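Local structure of sugar isomerase (Sinorhizobium meliloti, 3QC0) at residues 153-158 against 162-167; 83-88 against 100-105; 91-96 against 135-140. The protein binds zinc and is probably a sugar isomerase, built as a xylose isomerase-like TIM barrel. One frame throughout, in Å; residues are numbered along the deposited sequence. Where two conformers were deposited one is given.

Interaction 1: residues 153-158 against 162-167; sequences ACVNTL and LDICET
The peptide carbonyl of Leu-158 is met at its oxygen by the N-H of Leu-162: Leu-162 N lies 2.8 Å from Leu-158 O, an early i to i+4 bond of helix 158-168. The side-chain amide of Asn-156, in the loop before the helix, is held at both ends. Its ND2 gives a hydrogen bond of 2.9 Å to Ala-153 O, which sits 26° out of the amide plane, and a second to Leu-144 O, while OD1 accepts from Arg-118. Thr-157 is the N-cap of this helix, which follows the loop after strand 139-141 of the TIM barrel, and its OG1 takes the N-H of Gln-160. Apolar chains meet in two places. In Leu-158 a chi1 of -179° turns CG to the carbonyl side of its own residue, and this carries the branch to Leu-162, with CG 3.9 Å from Leu-162 CD1. Val-155 and Ile-164 instead come tip to tip, Val-155 CG2 standing 3.8 Å from Ile-164 CD1. Around them, Gln-190 of helix 187-196 packs on both leucines, Val-121 and Val-122 of helix 114-135 touch Val-155 and Ile-164 respectively, and both of these also rest on Ile-141 of strand 139-141.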
ATOM      1  N   ALA A 153       4.645  -9.363  -4.811  1.00 13.16           N
ATOM      2  CA  ALA A 153       4.903  -9.933  -3.476  1.00 12.19           C
ATOM      3  C   ALA A 153       3.709  -9.796  -2.615  1.00 12.79           C
ATOM      4  O   ALA A 153       3.313  -8.668  -2.337  1.00 12.05           O
ATOM      5  CB  ALA A 153       6.122  -9.261  -2.763  1.00 14.94           C
ATOM      6  N   CYS A 154       3.191 -10.935  -2.164  1.00 12.21           N
ATOM      7  CA  CYS A 154       2.034 -10.947  -1.283  1.00 11.97           C
ATOM      8  C   CYS A 154       2.408 -11.069   0.206  1.00 12.36           C
ATOM      9  O   CYS A 154       1.548 -11.325   1.017  1.00 13.05           O
ATOM     10  CB  CYS A 154       1.079 -12.054  -1.715  1.00 13.27           C
ATOM     11  SG  CYS A 154       1.766 -13.749  -1.513  1.00 15.00           S
ATOM     12  N   VAL A 155       3.645 -10.746   0.546  1.00 12.51           N
ATOM     13  CA  VAL A 155       4.045 -10.494   1.953  1.00 11.73           C
ATOM     14  C   VAL A 155       4.187  -8.974   1.997  1.00 11.65           C
ATOM     15  O   VAL A 155       5.050  -8.404   1.336  1.00 11.70           O
ATOM     16  CB  VAL A 155       5.331 -11.171   2.380  1.00 11.27           C
ATOM     17  CG1 VAL A 155       5.709 -10.730   3.840  1.00 12.24           C
ATOM     18  CG2 VAL A 155       5.189 -12.709   2.264  1.00 13.59           C
ATOM     19  N   ASN A 156       3.225  -8.336   2.686  1.00 11.93           N
ATOM     20  CA  ASN A 156       3.019  -6.900   2.590  1.00 11.25           C
ATOM     21  C   ASN A 156       3.086  -6.083   3.858  1.00 11.65           C
ATOM     22  O   ASN A 156       2.898  -4.863   3.796  1.00 11.94           O
ATOM     23  CB  ASN A 156       1.676  -6.655   1.908  1.00 11.45           C
ATOM     24  CG  ASN A 156       1.643  -7.269   0.535  1.00 11.06           C
ATOM     25  OD1 ASN A 156       0.941  -8.256   0.302  1.00 11.91           O
ATOM     26  ND2 ASN A 156       2.482  -6.736  -0.375  1.00 11.38           N
ATOM     27  N   THR A 157       3.310  -6.721   5.016  1.00 11.23           N
ATOM     28  CA  THR A 157       3.529  -5.978   6.261  1.00 11.78           C
ATOM     29  C   THR A 157       4.681  -6.628   7.022  1.00 12.06           C
ATOM     30  O   THR A 157       4.923  -7.849   6.912  1.00 12.41           O
ATOM     31  CB  THR A 157       2.286  -5.911   7.163  1.00 12.13           C
ATOM     32  OG1 THR A 157       2.061  -7.194   7.769  1.00 12.47           O
ATOM     33  CG2 THR A 157       1.048  -5.333   6.367  1.00 13.56           C
ATOM     34  N   LEU A 158       5.399  -5.817   7.779  1.00 11.14           N
ATOM     35  CA  LEU A 158       6.451  -6.364   8.620  1.00 12.51           C
ATOM     36  C   LEU A 158       5.870  -7.358   9.632  1.00 13.14           C
ATOM     37  O   LEU A 158       6.502  -8.385   9.902  1.00 13.80           O
ATOM     38  CB  LEU A 158       7.208  -5.237   9.295  1.00 13.33           C
ATOM     39  CG  LEU A 158       8.371  -5.615  10.199  1.00 14.14           C
ATOM     40  CD1 LEU A 158       9.426  -6.454   9.462  1.00 13.97           C
ATOM     41  CD2 LEU A 158       8.990  -4.296  10.754  1.00 14.83           C
ATOM     42  N   LEU A 162       7.133 -11.157   9.977  1.00 13.24           N
ATOM     43  CA  LEU A 162       7.574 -11.719  11.264  1.00 14.34           C
ATOM     44  C   LEU A 162       6.747 -12.931  11.696  1.00 15.30           C
ATOM     45  O   LEU A 162       7.285 -13.878  12.271  1.00 16.64           O
ATOM     46  CB  LEU A 162       7.596 -10.624  12.336  1.00 14.95           C
ATOM     47  CG  LEU A 162       8.619  -9.497  12.096  1.00 14.81           C
ATOM     48  CD1 LEU A 162       8.395  -8.316  13.060  1.00 15.57           C
ATOM     49  CD2 LEU A 162      10.081 -10.045  12.231  1.00 15.25           C
ATOM     50  N   ASP A 163       5.447 -12.928  11.434  1.00 15.28           N
ATOM     51  CA  ASP A 163       4.607 -14.105  11.672  1.00 16.17           C
ATOM     52  C   ASP A 163       5.153 -15.322  10.926  1.00 17.22           C
ATOM     53  O   ASP A 163       5.215 -16.435  11.471  1.00 18.42           O
ATOM     54  CB  ASP A 163       3.165 -13.879  11.234  1.00 16.54           C
ATOM     55  CG  ASP A 163       2.387 -12.950  12.159  1.00 18.61           C
ATOM     56  OD1 ASP A 163       2.839 -12.573  13.273  1.00 20.00           O
ATOM     57  OD2 ASP A 163       1.265 -12.564  11.715  1.00 20.07           O
ATOM     58  N   ILE A 164       5.593 -15.118   9.688  1.00 16.94           N
ATOM     59  CA  ILE A 164       6.142 -16.213   8.929  1.00 18.29           C
ATOM     60  C   ILE A 164       7.469 -16.663   9.544  1.00 18.52           C
ATOM     61  O   ILE A 164       7.709 -17.855   9.618  1.00 19.50           O
ATOM     62  CB  ILE A 164       6.330 -15.827   7.435  1.00 17.86           C
ATOM     63  CG1 ILE A 164       4.971 -15.470   6.792  1.00 17.35           C
ATOM     64  CG2 ILE A 164       7.113 -16.920   6.657  1.00 18.15           C
ATOM     65  CD1 ILE A 164       5.064 -14.799   5.415  1.00 19.65           C
ATOM     66  N   CYS A 165       8.324 -15.721   9.947  1.00 17.64           N
ATOM     67  CA  CYS A 165       9.605 -16.031  10.611  1.00 19.05           C
ATOM     68  C   CYS A 165       9.342 -16.867  11.833  1.00 21.00           C
ATOM     69  O   CYS A 165      10.049 -17.841  12.079  1.00 23.08           O
ATOM     70  CB  CYS A 165      10.377 -14.777  10.955  1.00 17.66           C
ATOM     71  SG  CYS A 165      11.052 -13.898   9.568  1.00 18.15           S
ATOM     72  N   GLU A 166       8.328 -16.508  12.612  1.00 20.44           N
ATOM     73  CA  GLU A 166       8.032 -17.299  13.822  0.54 21.80           C
ATOM     74  C   GLU A 166       7.576 -18.705  13.498  1.00 22.93           C
ATOM     75  O   GLU A 166       7.891 -19.667  14.254  1.00 25.56           O
ATOM     76  CB  GLU A 166       6.972 -16.599  14.668  0.54 21.63           C
ATOM     77  CG  GLU A 166       7.476 -15.374  15.342  0.54 21.30           C
ATOM     78  CD  GLU A 166       6.596 -14.960  16.515  0.54 24.80           C
ATOM     79  OE1 GLU A 166       5.419 -14.586  16.304  0.54 22.24           O
ATOM     80  OE2 GLU A 166       7.088 -15.022  17.659  0.54 29.25           O
ATOM     81  N   THR A 167       6.833 -18.877  12.418  1.00 24.21           N
ATOM     82  CA  THR A 167       6.290 -20.175  11.999  1.00 26.27           C
ATOM     83  C   THR A 167       7.406 -21.106  11.514  1.00 27.10           C
ATOM     84  O   THR A 167       7.419 -22.327  11.797  1.00 28.35           O
ATOM     85  CB  THR A 167       5.266 -20.017  10.878  1.00 27.23           C
ATOM     86  OG1 THR A 167       4.122 -19.270  11.343  1.00 29.40           O
ATOM     87  CG2 THR A 167       4.789 -21.381  10.345  1.00 29.39           C
TER

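Interaction 2: residues 83-88 against 100-105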
ATOM      1  N   ASP A  83      13.331 -24.452  -6.605  1.00 12.82           N
ATOM      2  CA  ASP A  83      14.636 -24.852  -7.080  1.00 13.65           C
ATOM      3  C   ASP A  83      15.466 -23.656  -7.508  1.00 13.70           C
ATOM      4  O   ASP A  83      16.679 -23.632  -7.227  1.00 15.23           O
ATOM      5  CB  ASP A  83      14.517 -25.980  -8.130  1.00 14.69           C
ATOM      6  CG  ASP A  83      15.561 -27.060  -7.944  1.00 15.05           C
ATOM      7  OD1 ASP A  83      15.834 -27.490  -6.785  1.00 16.99           O
ATOM      8  OD2 ASP A  83      16.133 -27.483  -8.974  1.00 17.91           O
ATOM      9  N   ASP A  84      14.860 -22.653  -8.192  0.59 13.64           N
ATOM     10  CA  ASP A  84      15.559 -21.390  -8.465  0.59 14.20           C
ATOM     11  C   ASP A  84      16.100 -20.733  -7.223  0.59 12.71           C
ATOM     12  O   ASP A  84      17.207 -20.197  -7.237  0.59 13.70           O
ATOM     13  CB  ASP A  84      14.687 -20.362  -9.234  0.59 15.07           C
ATOM     14  CG  ASP A  84      15.404 -19.023  -9.472  0.59 15.72           C
ATOM     15  OD1 ASP A  84      16.441 -19.063 -10.211  0.59 15.85           O
ATOM     16  OD2 ASP A  84      14.998 -17.976  -8.865  0.59 16.36           O
ATOM     17  N   ASN A  85      15.329 -20.767  -6.123  1.00 12.26           N
ATOM     18  CA  ASN A  85      15.787 -20.190  -4.894  1.00 11.95           C
ATOM     19  C   ASN A  85      17.023 -20.921  -4.351  1.00 12.66           C
ATOM     20  O   ASN A  85      17.873 -20.288  -3.739  1.00 12.75           O
ATOM     21  CB  ASN A  85      14.674 -20.207  -3.835  1.00 11.54           C
ATOM     22  CG  ASN A  85      13.703 -19.037  -3.975  1.00 12.39           C
ATOM     23  OD1 ASN A  85      13.907 -18.016  -3.319  1.00 14.10           O
ATOM     24  ND2 ASN A  85      12.664 -19.174  -4.822  1.00 12.96           N
ATOM     25  N   ARG A  86      17.087 -22.238  -4.577  1.00 11.37           N
ATOM     26  CA  ARG A  86      18.293 -22.979  -4.184  1.00 11.92           C
ATOM     27  C   ARG A  86      19.510 -22.486  -4.966  1.00 12.44           C
ATOM     28  O   ARG A  86      20.586 -22.330  -4.385  1.00 13.83           O
ATOM     29  CB  ARG A  86      18.085 -24.476  -4.332  1.00 11.92           C
ATOM     30  CG  ARG A  86      17.013 -25.026  -3.412  1.00 11.77           C
ATOM     31  CD  ARG A  86      16.830 -26.538  -3.529  1.00 13.06           C
ATOM     32  NE  ARG A  86      15.762 -27.020  -2.664  1.00 14.56           N
ATOM     33  CZ  ARG A  86      14.618 -27.569  -3.079  1.00 12.86           C
ATOM     34  NH1 ARG A  86      14.290 -27.733  -4.376  1.00 13.84           N
ATOM     35  NH2 ARG A  86      13.747 -27.885  -2.173  1.00 14.89           N
ATOM     36  N   ARG A  87      19.334 -22.198  -6.261  1.00 12.75           N
ATOM     37  CA  ARG A  87      20.401 -21.601  -7.045  1.00 14.10           C
ATOM     38  C   ARG A  87      20.788 -20.217  -6.495  1.00 14.19           C
ATOM     39  O   ARG A  87      21.952 -19.879  -6.379  1.00 14.72           O
ATOM     40  CB  ARG A  87      19.996 -21.482  -8.517  1.00 14.11           C
ATOM     41  CG  ARG A  87      19.562 -22.749  -9.229  1.00 16.18           C
ATOM     42  CD  ARG A  87      20.731 -23.705  -9.525  1.00 19.07           C
ATOM     43  NE  ARG A  87      21.248 -24.306  -8.292  1.00 18.49           N
ATOM     44  CZ  ARG A  87      20.647 -25.281  -7.601  1.00 18.76           C
ATOM     45  NH1 ARG A  87      19.497 -25.819  -8.000  1.00 18.25           N
ATOM     46  NH2 ARG A  87      21.192 -25.705  -6.474  1.00 18.91           N
ATOM     47  N   ALA A  88      19.780 -19.411  -6.125  1.00 13.09           N
ATOM     48  CA  ALA A  88      20.025 -18.124  -5.558  1.00 13.82           C
ATOM     49  C   ALA A  88      20.831 -18.219  -4.262  1.00 14.21           C
ATOM     50  O   ALA A  88      21.709 -17.408  -4.011  1.00 14.41           O
ATOM     51  CB  ALA A  88      18.697 -17.343  -5.339  1.00 13.56           C
ATOM     52  N   LEU A 100      20.112 -13.545   1.576  1.00 15.41           N
ATOM     53  CA  LEU A 100      19.403 -13.576   0.296  1.00 13.84           C
ATOM     54  C   LEU A 100      18.051 -12.919   0.529  1.00 14.60           C
ATOM     55  O   LEU A 100      17.285 -13.393   1.368  1.00 14.65           O
ATOM     56  CB  LEU A 100      19.189 -15.015  -0.148  1.00 14.44           C
ATOM     57  CG  LEU A 100      18.379 -15.185  -1.437  1.00 12.38           C
ATOM     58  CD1 LEU A 100      19.032 -14.540  -2.642  1.00 12.85           C
ATOM     59  CD2 LEU A 100      18.006 -16.654  -1.715  1.00 13.21           C
ATOM     60  N   VAL A 101      17.801 -11.840  -0.193  1.00 14.75           N
ATOM     61  CA  VAL A 101      16.529 -11.142  -0.089  1.00 14.14           C
ATOM     62  C   VAL A 101      15.447 -11.933  -0.831  1.00 13.65           C
ATOM     63  O   VAL A 101      15.682 -12.407  -1.928  1.00 13.68           O
ATOM     64  CB  VAL A 101      16.662  -9.711  -0.648  1.00 15.28           C
ATOM     65  CG1 VAL A 101      15.307  -9.009  -0.672  1.00 18.64           C
ATOM     66  CG2 VAL A 101      17.672  -8.897   0.196  1.00 17.61           C
ATOM     67  N   LEU A 102      14.266 -12.079  -0.218  1.00 12.56           N
ATOM     68  CA  LEU A 102      13.178 -12.815  -0.811  1.00 11.93           C
ATOM     69  C   LEU A 102      12.006 -11.867  -1.091  1.00 11.88           C
ATOM     70  O   LEU A 102      11.447 -11.258  -0.160  1.00 13.17           O
ATOM     71  CB  LEU A 102      12.669 -13.972   0.064  1.00 12.44           C
ATOM     72  CG  LEU A 102      13.715 -15.024   0.489  1.00 11.42           C
ATOM     73  CD1 LEU A 102      12.994 -16.058   1.391  1.00 15.04           C
ATOM     74  CD2 LEU A 102      14.372 -15.680  -0.721  1.00 13.43           C
ATOM     75  N   VAL A 103      11.666 -11.758  -2.362  1.00 11.77           N
ATOM     76  CA  VAL A 103      10.500 -11.020  -2.853  1.00 12.43           C
ATOM     77  C   VAL A 103       9.453 -12.067  -3.176  1.00 12.47           C
ATOM     78  O   VAL A 103       9.649 -12.883  -4.063  1.00 12.62           O
ATOM     79  CB  VAL A 103      10.880 -10.183  -4.076  1.00 12.71           C
ATOM     80  CG1 VAL A 103       9.635  -9.521  -4.681  1.00 14.10           C
ATOM     81  CG2 VAL A 103      11.882  -9.093  -3.713  1.00 14.60           C
ATOM     82  N   ALA A 104       8.363 -12.109  -2.390  1.00 12.95           N
ATOM     83  CA  ALA A 104       7.555 -13.328  -2.206  1.00 12.63           C
ATOM     84  C   ALA A 104       6.909 -13.904  -3.458  1.00 12.09           C
ATOM     85  O   ALA A 104       6.641 -15.101  -3.514  1.00 11.76           O
ATOM     86  CB  ALA A 104       6.439 -13.103  -1.139  1.00 12.65           C
ATOM     87  N   GLY A 105       6.571 -13.040  -4.412  1.00 12.65           N
ATOM     88  CA  GLY A 105       5.722 -13.401  -5.534  1.00 12.77           C
ATOM     89  C   GLY A 105       4.299 -12.993  -5.268  1.00 12.79           C
ATOM     90  O   GLY A 105       3.847 -12.992  -4.130  1.00 13.36           O
TER
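The beta-alpha-beta crossover made by strand 60-68, helix 75-94 and strand 100-103 is closed here, where the returning strand lies beneath its own helix. The short segments run nearly antiparallel, their axes 10.3 Å apart at an angle of 154°. Leu-100 carries the apolar part of the contact: its fork takes the single methyl of Ala-88, with Ala-88 CB 3.8 Å from Leu-100 CD2 and 3.9 Å from Leu-100 CD1. The fork reaches the helix because CG is anti to the backbone N (chi1 176°). With an alanine here both of these methyls are gone, and a gap would probably open under Ala-88, leaving the helix less firmly seated on the strand. One turn earlier the contact is mixed. Asn-85 and Leu-102 pass at a slant, Asn-85 OD1 coming within 3.5 Å of Leu-102 CD2. That oxygen is buried but satisfied, since it accepts the N-H of Gly-68 at the end of strand 60-68, and ND2 bonds back to Ala-81 O; the amide thus ties the helix to the first strand of the unit while resting against the second. On a different side of the helix Asp-83 and Arg-86 form a salt bridge. Arg-86 NH1 is 2.9 Å from Asp-83 OD1; the oxygen lies in the guanidinium plane and is met on its anti side, somewhat out of the carboxylate plane. Glu-79 is a second partner of NH1. Between the two leucines, Val-101 faces the other way and touches the zinc ligand Glu-142. This alternation, with leucines turned to the helix layer and the intervening residue to the barrel interior, is characteristic of a TIM barrel strand.

Interaction 3: residues 91-96 against 135-140; sequences EAAELG and AGVPLA
In the TIM barrel, the last turn of helix 75-94 meets the turn that leads from helix 114-135 into strand 139-141, and both helices end in a Schellman motif, with glycine at the positive-phi position: Gly-96 in one, Gly-136 in the other. Just past Gly-136, Val-137 brings its two methyls against successive alanines of the neighbouring helix. A chi1 of 176° swings CG1 to the carbonyl side and leaves CG2 beside the backbone N, and one methyl thereby serves each alanine: Val-137 CG1 lies 3.7 Å from Ala-92 CB, and CG2 lies 3.8 Å from Ala-93 CB. The small side chains let the turn come close to the helix, Ala-93 CA and Val-137 CA being 6.1 Å apart. No hydrogen bond crosses between the segments; the join rests on van der Waals contact. Leu-64 of strand 60-68 also packs on Ala-92, and Val-89 of helix 75-94 reaches both Ala-135 and Val-137. The contact lies away from the zinc site. Beside this, the methyls of Ala-93 and Ala-135 face each other, CB to CB at 4.2 Å, and Val-137 CG2 approaches the backbone itself, 3.7 Å from Ala-93 N.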
ATOM      1  N   GLU A  91      24.453 -18.894  -5.162  1.00 15.99           N
ATOM      2  CA  GLU A  91      25.035 -17.638  -5.592  1.00 17.29           C
ATOM      3  C   GLU A  91      25.391 -16.762  -4.387  1.00 16.68           C
ATOM      4  O   GLU A  91      26.507 -16.240  -4.287  1.00 19.56           O
ATOM      5  CB  GLU A  91      24.097 -16.915  -6.560  1.00 16.90           C
ATOM      6  CG  GLU A  91      23.799 -17.675  -7.843  1.00 18.19           C
ATOM      7  CD  GLU A  91      22.573 -17.190  -8.591  1.00 21.69           C
ATOM      8  OE1 GLU A  91      22.201 -16.018  -8.394  1.00 20.81           O
ATOM      9  OE2 GLU A  91      21.981 -18.010  -9.362  1.00 24.30           O
ATOM     10  N   ALA A  92      24.448 -16.598  -3.462  1.00 17.03           N
ATOM     11  CA  ALA A  92      24.685 -15.817  -2.275  1.00 17.31           C
ATOM     12  C   ALA A  92      25.860 -16.350  -1.478  1.00 18.59           C
ATOM     13  O   ALA A  92      26.659 -15.575  -0.953  1.00 19.87           O
ATOM     14  CB  ALA A  92      23.391 -15.736  -1.367  1.00 16.74           C
ATOM     15  N   ALA A  93      25.915 -17.665  -1.345  1.00 18.52           N
ATOM     16  CA  ALA A  93      27.009 -18.324  -0.588  1.00 19.73           C
ATOM     17  C   ALA A  93      28.349 -18.042  -1.249  1.00 20.95           C
ATOM     18  O   ALA A  93      29.293 -17.672  -0.559  1.00 22.54           O
ATOM     19  CB  ALA A  93      26.744 -19.804  -0.495  1.00 18.93           C
ATOM     20  N   GLU A  94      28.411 -18.161  -2.567  1.00 21.55           N
ATOM     21  CA  GLU A  94      29.662 -17.904  -3.311  0.54 22.64           C
ATOM     22  C   GLU A  94      30.155 -16.479  -3.093  1.00 23.43           C
ATOM     23  O   GLU A  94      31.365 -16.215  -2.977  1.00 24.39           O
ATOM     24  CB  GLU A  94      29.460 -18.140  -4.799  0.54 23.55           C
ATOM     25  CG  GLU A  94      30.669 -17.762  -5.677  0.54 25.63           C
ATOM     26  CD  GLU A  94      31.934 -18.556  -5.321  0.54 28.66           C
ATOM     27  OE1 GLU A  94      31.825 -19.741  -4.970  0.54 28.25           O
ATOM     28  OE2 GLU A  94      33.030 -17.975  -5.394  0.54 30.53           O
ATOM     29  N   LEU A  95      29.220 -15.526  -3.055  1.00 21.77           N
ATOM     30  CA  LEU A  95      29.549 -14.127  -2.895  1.00 22.58           C
ATOM     31  C   LEU A  95      29.699 -13.669  -1.430  1.00 22.64           C
ATOM     32  O   LEU A  95      29.965 -12.494  -1.171  1.00 24.82           O
ATOM     33  CB  LEU A  95      28.527 -13.267  -3.627  1.00 22.54           C
ATOM     34  CG  LEU A  95      28.344 -13.553  -5.117  1.00 22.89           C
ATOM     35  CD1 LEU A  95      27.162 -12.737  -5.679  1.00 24.99           C
ATOM     36  CD2 LEU A  95      29.671 -13.276  -5.876  1.00 25.41           C
ATOM     37  N   GLY A  96      29.480 -14.572  -0.475  1.00 22.05           N
ATOM     38  CA  GLY A  96      29.519 -14.238   0.939  1.00 22.02           C
ATOM     39  C   GLY A  96      28.450 -13.256   1.389  1.00 21.81           C
ATOM     40  O   GLY A  96      28.658 -12.510   2.334  1.00 23.13           O
ATOM     41  N   ALA A 135      24.025 -23.955   3.558  1.00 18.65           N
ATOM     42  CA  ALA A 135      24.926 -23.033   2.885  1.00 18.37           C
ATOM     43  C   ALA A 135      25.420 -21.889   3.743  1.00 20.09           C
ATOM     44  O   ALA A 135      26.325 -21.154   3.329  1.00 21.57           O
ATOM     45  CB  ALA A 135      24.262 -22.477   1.548  1.00 18.59           C
ATOM     46  N   GLY A 136      24.824 -21.707   4.926  1.00 19.40           N
ATOM     47  CA  GLY A 136      25.133 -20.547   5.752  1.00 20.59           C
ATOM     48  C   GLY A 136      24.577 -19.221   5.227  1.00 20.11           C
ATOM     49  O   GLY A 136      25.147 -18.168   5.511  1.00 22.47           O
ATOM     50  N   VAL A 137      23.443 -19.268   4.528  1.00 18.17           N
ATOM     51  CA  VAL A 137      22.858 -18.068   3.906  1.00 16.95           C
ATOM     52  C   VAL A 137      21.521 -17.733   4.621  1.00 16.68           C
ATOM     53  O   VAL A 137      20.514 -18.425   4.423  1.00 16.26           O
ATOM     54  CB  VAL A 137      22.624 -18.249   2.407  1.00 16.21           C
ATOM     55  CG1 VAL A 137      21.919 -16.987   1.793  1.00 15.61           C
ATOM     56  CG2 VAL A 137      23.933 -18.545   1.652  1.00 16.51           C
ATOM     57  N   PRO A 138      21.519 -16.669   5.444  1.00 16.89           N
ATOM     58  CA  PRO A 138      20.231 -16.217   6.036  1.00 15.73           C
ATOM     59  C   PRO A 138      19.255 -15.818   4.952  1.00 15.37           C
ATOM     60  O   PRO A 138      19.667 -15.206   3.969  1.00 14.68           O
ATOM     61  CB  PRO A 138      20.638 -15.007   6.871  1.00 16.66           C
ATOM     62  CG  PRO A 138      22.129 -15.317   7.212  1.00 17.18           C
ATOM     63  CD  PRO A 138      22.652 -15.845   5.918  1.00 17.84           C
ATOM     64  N   LEU A 139      17.994 -16.205   5.132  1.00 13.45           N
ATOM     65  CA  LEU A 139      16.941 -15.792   4.200  1.00 12.90           C
ATOM     66  C   LEU A 139      16.261 -14.574   4.789  1.00 13.98           C
ATOM     67  O   LEU A 139      15.774 -14.632   5.910  1.00 14.56           O
ATOM     68  CB  LEU A 139      15.923 -16.915   3.998  1.00 12.80           C
ATOM     69  CG  LEU A 139      16.487 -18.202   3.357  1.00 13.00           C
ATOM     70  CD1 LEU A 139      15.376 -19.271   3.178  1.00 14.11           C
ATOM     71  CD2 LEU A 139      17.240 -17.923   2.019  1.00 13.83           C
ATOM     72  N   ALA A 140      16.174 -13.497   4.021  1.00 13.53           N
ATOM     73  CA  ALA A 140      15.554 -12.254   4.477  1.00 13.72           C
ATOM     74  C   ALA A 140      14.264 -12.033   3.725  1.00 13.45           C
ATOM     75  O   ALA A 140      14.284 -11.619   2.563  1.00 13.83           O
ATOM     76  CB  ALA A 140      16.513 -11.050   4.267  1.00 13.71           C
TER

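Interactions 2 and 3 lie about 11 Å apart between centres and share helix 75-94, which reaches strand 100-103 in one and the approach to strand 139-141 in the other. These strands are neighbours in the barrel, probably hydrogen-bonded through Leu-102 N and Ala-140 O. Along the chain their segments alternate, and both interactions close before interaction 1 opens. Interaction 1, about 15 Å from interaction 2 and 20 Å from interaction 3, belongs to the loop and helix following strand 139-141; its Val-155 packs on Ala-104, just after strand 100-103. Together they join consecutive helices and strands around the barrel, whose strand 139-141 runs into the zinc ligand Glu-142.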